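Local structure of bifunctional protein FolD (Thermus thermophilus, 6V6Y) at residues S7-A12 with V257-V262; A221-V226 with F248-V253. The protein probably oxidises 5,10-methylenetetrahydrofolate to the methenyl form with NADP+ and then hydrolyses that to 10-formyltetrahydrofolate, working as a homodimer. All blocks are in the same frame, centred on the assembly; numbering follows the deposited sequence.

Interaction 1. Residues S7-A12 with V257-V262; sequences SGHEAA and VGPMTV. With NAP (NADP nicotinamide-adenine-dinucleotide phosphate), chain B.
Gly-8 and Pro-259 face each other where the first turns of two helices run nearly alongside, their short axes 7.7 Å apart at closest approach and 24° from parallel. With no side chain on Gly-8, the Pro-259 ring packs against its backbone, CB lying 3.8 Å from Gly-8 C. The neighbouring ring atom, Pro-259 CG, sits over one face of the His-9 imidazole, 3.6 Å from the centroid and 19° off the ring normal, a CH-pi contact. His-9 CB leaves its helix away from the partner, and CG set beside the backbone N (chi1 -71°) brings the ring back across. Ser-7 OG, at the N-cap, accepts a weak bond from His-9 N. The contact joins helix 8-24 to the start of helix 257-276, which follows 249-250, the last strand in sequence of the sheet of the Rossmann-type NADP-binding domain. Met-260, bent at chi2 and chi3, curls its thioether into the small-residue side of the other helix, with SD 3.4 Å from Ala-11 CB and 3.3 Å from Ala-12 N, a contact rather than a hydrogen bond. One residue on, Thr-261 OG1 donates to the NADP carboxamide oxygen O7N at 2.7 Å and is also hydrogen-bonded to Thr-138.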
# COMPACT_ATOMS: atom_id res chain seq x y z
N SER A 7 -24.99 -4.62 12.70
CA SER A 7 -24.42 -5.37 13.80
C SER A 7 -23.25 -6.22 13.32
O SER A 7 -23.35 -6.92 12.30
CB SER A 7 -25.48 -6.26 14.44
OG SER A 7 -24.87 -7.17 15.34
N GLY A 8 -22.14 -6.17 14.05
CA GLY A 8 -21.01 -7.03 13.72
C GLY A 8 -21.21 -8.48 14.13
O GLY A 8 -20.67 -9.38 13.47
N HIS A 9 -22.00 -8.73 15.19
CA HIS A 9 -22.20 -10.10 15.67
C HIS A 9 -22.89 -10.96 14.61
O HIS A 9 -22.48 -12.09 14.36
CB HIS A 9 -22.99 -10.08 16.99
CG HIS A 9 -22.20 -9.54 18.15
ND1 HIS A 9 -22.51 -8.37 18.80
CD2 HIS A 9 -21.06 -9.99 18.73
CE1 HIS A 9 -21.62 -8.14 19.75
NE2 HIS A 9 -20.73 -9.11 19.73
N GLU A 10 -23.90 -10.41 13.94
CA GLU A 10 -24.58 -11.17 12.89
C GLU A 10 -23.62 -11.49 11.75
O GLU A 10 -23.62 -12.60 11.22
CB GLU A 10 -25.81 -10.41 12.39
CG GLU A 10 -26.93 -10.28 13.43
CD GLU A 10 -27.11 -11.54 14.26
OE1 GLU A 10 -27.59 -12.56 13.69
OE2 GLU A 10 -26.75 -11.53 15.47
N ALA A 11 -22.81 -10.51 11.34
CA ALA A 11 -21.84 -10.77 10.28
C ALA A 11 -20.73 -11.70 10.76
O ALA A 11 -20.27 -12.57 10.01
CB ALA A 11 -21.25 -9.47 9.75
N ALA A 12 -20.28 -11.54 12.01
CA ALA A 12 -19.24 -12.41 12.53
C ALA A 12 -19.71 -13.86 12.58
O ALA A 12 -18.92 -14.78 12.33
CB ALA A 12 -18.80 -11.95 13.92
N VAL A 257 -17.73 -3.03 14.39
CA VAL A 257 -16.48 -3.51 13.80
C VAL A 257 -15.81 -4.54 14.71
O VAL A 257 -15.27 -5.54 14.24
CB VAL A 257 -15.56 -2.32 13.51
CG1 VAL A 257 -14.15 -2.81 13.15
CG2 VAL A 257 -16.18 -1.44 12.43
N GLY A 258 -15.82 -4.29 16.01
CA GLY A 258 -15.09 -5.09 16.97
C GLY A 258 -15.28 -6.59 16.81
O GLY A 258 -14.31 -7.35 16.76
N PRO A 259 -16.54 -7.05 16.76
CA PRO A 259 -16.76 -8.48 16.53
C PRO A 259 -16.17 -8.97 15.22
O PRO A 259 -15.69 -10.11 15.15
CB PRO A 259 -18.30 -8.62 16.54
CG PRO A 259 -18.75 -7.50 17.39
CD PRO A 259 -17.77 -6.37 17.19
N MET A 260 -16.18 -8.14 14.17
CA MET A 260 -15.61 -8.59 12.90
C MET A 260 -14.09 -8.69 12.97
O MET A 260 -13.51 -9.58 12.34
CB MET A 260 -16.04 -7.65 11.77
CG MET A 260 -17.51 -7.70 11.51
SD MET A 260 -18.08 -9.33 11.07
CE MET A 260 -17.13 -9.65 9.61
N THR A 261 -13.44 -7.82 13.74
CA THR A 261 -11.99 -7.94 13.91
C THR A 261 -11.63 -9.29 14.52
O THR A 261 -10.64 -9.92 14.11
CB THR A 261 -11.45 -6.82 14.79
OG1 THR A 261 -11.75 -5.54 14.20
CG2 THR A 261 -9.91 -6.96 14.95
N VAL A 262 -12.39 -9.75 15.52
CA VAL A 262 -12.08 -11.04 16.14
C VAL A 262 -12.32 -12.17 15.15
O VAL A 262 -11.48 -13.07 14.99
CB VAL A 262 -12.91 -11.24 17.43
CG1 VAL A 262 -12.57 -12.58 18.07
CG2 VAL A 262 -12.65 -10.09 18.42
PA NAP B . -3.69 5.64 14.95
O1A NAP B . -3.55 5.58 16.43
O2A NAP B . -2.42 5.33 14.27
O5B NAP B . -4.26 7.08 14.52
C5B NAP B . -5.44 7.16 13.76
C4B NAP B . -5.31 8.18 12.63
O4B NAP B . -6.40 9.08 12.67
C3B NAP B . -4.04 9.00 12.72
O3B NAP B . -3.10 8.50 11.80
C2B NAP B . -4.45 10.43 12.40
O2B NAP B . -3.92 10.90 11.18
C1B NAP B . -5.97 10.38 12.30
N9A NAP B . -6.58 11.40 13.17
C8A NAP B . -6.50 11.45 14.54
N7A NAP B . -7.19 12.54 14.97
C5A NAP B . -7.71 13.17 13.90
C6A NAP B . -8.50 14.31 13.77
N6A NAP B . -8.86 15.00 14.86
N1A NAP B . -8.89 14.74 12.52
C2A NAP B . -8.51 14.02 11.40
N3A NAP B . -7.74 12.89 11.53
C4A NAP B . -7.34 12.47 12.76
O3 NAP B . -4.86 4.64 14.48
PN NAP B . -5.38 3.23 15.06
O1N NAP B . -4.22 2.50 15.63
O2N NAP B . -6.24 2.59 14.04
O5D NAP B . -6.32 3.71 16.28
C5D NAP B . -7.46 4.49 16.02
C4D NAP B . -8.64 4.00 16.85
O4D NAP B . -9.17 2.80 16.31
C3D NAP B . -8.22 3.71 18.28
O3D NAP B . -9.01 4.45 19.17
C2D NAP B . -8.46 2.24 18.48
O2D NAP B . -9.08 2.01 19.72
C1D NAP B . -9.41 1.87 17.35
N1N NAP B . -9.17 0.49 16.90
C2N NAP B . -10.19 -0.42 16.97
C3N NAP B . -9.99 -1.73 16.56
C7N NAP B . -11.14 -2.68 16.54
O7N NAP B . -10.91 -4.04 16.23
N7N NAP B . -12.36 -2.23 16.82
C4N NAP B . -8.75 -2.12 16.06
C5N NAP B . -7.72 -1.19 15.99
C6N NAP B . -7.94 0.12 16.41
P2B NAP B . -2.36 11.31 11.04
O1X NAP B . -1.52 10.07 10.89
O2X NAP B . -2.21 12.17 9.81
O3X NAP B . -1.92 12.07 12.26

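Interaction 2. Residues A221-V226 with F248-V253; sequences AIVVDV and FALTPV. With NAP (NADP nicotinamide-adenine-dinucleotide phosphate), chain B.
Three backbone hydrogen bonds join the segments, with strand 222-225 pairing in parallel with 249-250. Val-223 supplies two: its N donates to Ala-249 O at 2.9 Å in a nearly straight bond (171°), and its O accepts from Thr-251 N at 3.0 Å. The third, Phe-248 N to Ala-221 O, is more bent at 134°. A water donates to both Asp-225 OD2 and Thr-251 O, bridging the two segments beyond the strand pairing. Backbone amides also grip the Asp-225 carboxylate: OD1 accepts from Gly-227 and Asp-238, OD2 from Val-239. In the parallel sheet of the Rossmann-type domain, strand 222-225 lies between 201-204 and 249-250, and strand 4-5 lies beyond 249-250. Val-223 CG1 and Leu-250 CD1 meet at 3.7 Å on one face of the sheet. On the other, Ile-222 CD1 lies 3.5 Å from Phe-248 CD1, at the ring edge, placed partly by CG1 standing beside the backbone N (chi1 -48°). Val-253 CG2 packs on the carboxylate. Three amides and a water are consistent with a charged Asp-225; the bond to Gly-227 N would hold the chain near Val-226, whose O is 3.2 Å from NADP C2N, while Thr-251 OG1 is buried without a partner.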
# COMPACT_ATOMS: atom_id res chain seq x y z
N ALA A 221 -25.49 7.86 3.54
CA ALA A 221 -24.18 7.22 3.54
C ALA A 221 -24.19 5.97 4.41
O ALA A 221 -24.98 5.85 5.36
CB ALA A 221 -23.11 8.18 4.04
N ILE A 222 -23.33 5.02 4.06
CA ILE A 222 -23.02 3.87 4.92
C ILE A 222 -21.82 4.25 5.77
O ILE A 222 -20.74 4.52 5.22
CB ILE A 222 -22.73 2.61 4.09
CG1 ILE A 222 -23.81 2.40 3.02
CG2 ILE A 222 -22.52 1.38 4.98
CD1 ILE A 222 -24.99 1.62 3.47
N VAL A 223 -21.98 4.29 7.09
CA VAL A 223 -20.95 4.77 8.00
C VAL A 223 -20.45 3.60 8.85
O VAL A 223 -21.24 2.96 9.55
CB VAL A 223 -21.47 5.92 8.87
CG1 VAL A 223 -20.39 6.37 9.85
CG2 VAL A 223 -21.93 7.09 7.99
N VAL A 224 -19.14 3.36 8.79
CA VAL A 224 -18.47 2.29 9.53
C VAL A 224 -17.54 2.94 10.56
O VAL A 224 -16.64 3.69 10.20
CB VAL A 224 -17.69 1.37 8.59
CG1 VAL A 224 -16.93 0.31 9.37
CG2 VAL A 224 -18.64 0.73 7.58
N ASP A 225 -17.77 2.65 11.84
CA ASP A 225 -17.11 3.33 12.95
C ASP A 225 -16.13 2.38 13.63
O ASP A 225 -16.53 1.52 14.41
CB ASP A 225 -18.16 3.84 13.94
CG ASP A 225 -17.58 4.73 15.02
OD1 ASP A 225 -16.34 4.86 15.14
OD2 ASP A 225 -18.39 5.33 15.76
N VAL A 226 -14.84 2.56 13.35
CA VAL A 226 -13.81 1.68 13.90
C VAL A 226 -13.33 2.13 15.28
O VAL A 226 -12.67 1.36 15.98
CB VAL A 226 -12.62 1.58 12.91
CG1 VAL A 226 -11.61 0.53 13.33
CG2 VAL A 226 -13.13 1.29 11.49
N PHE A 248 -27.78 6.07 5.98
CA PHE A 248 -28.65 4.94 5.68
C PHE A 248 -28.38 3.77 6.63
O PHE A 248 -29.29 3.00 6.96
CB PHE A 248 -28.47 4.53 4.23
CG PHE A 248 -29.16 3.23 3.86
CD1 PHE A 248 -28.45 2.02 3.87
CD2 PHE A 248 -30.50 3.22 3.47
CE1 PHE A 248 -29.07 0.83 3.53
CE2 PHE A 248 -31.13 2.02 3.12
CZ PHE A 248 -30.42 0.82 3.15
N ALA A 249 -27.14 3.63 7.08
CA ALA A 249 -26.77 2.54 7.96
C ALA A 249 -25.50 2.94 8.70
O ALA A 249 -24.63 3.61 8.12
CB ALA A 249 -26.56 1.24 7.19
N LEU A 250 -25.40 2.53 9.95
CA LEU A 250 -24.34 2.96 10.84
C LEU A 250 -23.93 1.81 11.74
O LEU A 250 -24.78 1.12 12.30
CB LEU A 250 -24.81 4.15 11.66
CG LEU A 250 -23.98 4.45 12.90
CD1 LEU A 250 -22.62 5.05 12.52
CD2 LEU A 250 -24.75 5.38 13.79
N THR A 251 -22.62 1.60 11.85
CA THR A 251 -22.02 0.59 12.74
C THR A 251 -22.13 1.02 14.19
O THR A 251 -21.62 2.10 14.55
CB THR A 251 -20.55 0.37 12.34
OG1 THR A 251 -20.50 -0.52 11.22
CG2 THR A 251 -19.68 -0.19 13.49
N PRO A 252 -22.77 0.24 15.06
CA PRO A 252 -22.81 0.59 16.49
C PRO A 252 -21.45 0.37 17.13
O PRO A 252 -20.61 -0.37 16.62
CB PRO A 252 -23.84 -0.39 17.06
CG PRO A 252 -23.69 -1.61 16.18
CD PRO A 252 -23.51 -1.01 14.79
N VAL A 253 -21.23 1.04 18.26
CA VAL A 253 -20.08 0.80 19.11
C VAL A 253 -20.63 0.64 20.53
O VAL A 253 -21.30 1.54 21.04
CB VAL A 253 -19.05 1.95 19.07
CG1 VAL A 253 -17.90 1.66 20.00
CG2 VAL A 253 -18.53 2.15 17.64
PA NAP B . -3.69 5.64 14.95
O1A NAP B . -3.55 5.58 16.43
O2A NAP B . -2.42 5.33 14.27
O5B NAP B . -4.26 7.08 14.52
C5B NAP B . -5.44 7.16 13.76
C4B NAP B . -5.31 8.18 12.63
O4B NAP B . -6.40 9.08 12.67
C3B NAP B . -4.04 9.00 12.72
O3B NAP B . -3.10 8.50 11.80
C2B NAP B . -4.45 10.43 12.40
O2B NAP B . -3.92 10.90 11.18
C1B NAP B . -5.97 10.38 12.30
N9A NAP B . -6.58 11.40 13.17
C8A NAP B . -6.50 11.45 14.54
N7A NAP B . -7.19 12.54 14.97
C5A NAP B . -7.71 13.17 13.90
C6A NAP B . -8.50 14.31 13.77
N6A NAP B . -8.86 15.00 14.86
N1A NAP B . -8.89 14.74 12.52
C2A NAP B . -8.51 14.02 11.40
N3A NAP B . -7.74 12.89 11.53
C4A NAP B . -7.34 12.47 12.76
O3 NAP B . -4.86 4.64 14.48
PN NAP B . -5.38 3.23 15.06
O1N NAP B . -4.22 2.50 15.63
O2N NAP B . -6.24 2.59 14.04
O5D NAP B . -6.32 3.71 16.28
C5D NAP B . -7.46 4.49 16.02
C4D NAP B . -8.64 4.00 16.85
O4D NAP B . -9.17 2.80 16.31
C3D NAP B . -8.22 3.71 18.28
O3D NAP B . -9.01 4.45 19.17
C2D NAP B . -8.46 2.24 18.48
O2D NAP B . -9.08 2.01 19.72
C1D NAP B . -9.41 1.87 17.35
N1N NAP B . -9.17 0.49 16.90
C2N NAP B . -10.19 -0.42 16.97
C3N NAP B . -9.99 -1.73 16.56
C7N NAP B . -11.14 -2.68 16.54
O7N NAP B . -10.91 -4.04 16.23
N7N NAP B . -12.36 -2.23 16.82
C4N NAP B . -8.75 -2.12 16.06
C5N NAP B . -7.72 -1.19 15.99
C6N NAP B . -7.94 0.12 16.41
P2B NAP B . -2.36 11.31 11.04
O1X NAP B . -1.52 10.07 10.89
O2X NAP B . -2.21 12.17 9.81
O3X NAP B . -1.92 12.07 12.26
O HOH W 1 -21.07 4.58 15.80

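How the interactions relate
Interactions 1 and 2 have centres 12 Å apart and touch directly: Val-257 CG2 lies 3.6 Å from Val-224 CG1, and Val-257 N is 3.6 Å from Thr-251 CG2. In sequence, the strand pair 221-226 with 248-253 is nested inside the long loop closed by 7-12 with 257-262. Strand 249-250 is followed by helix 257-276, and strand 4-5 by helix 8-24. The N-terminal strand 4-5 thus joins the sheet of the NADP-binding domain, and helix 8-24 packs on that domain's last helix. Each contact also reaches the cofactor, Val-226 and Thr-261 approaching its nicotinamide end, where the end of strand 222-225 and the start of helix 257-276 line the same part of the pocket.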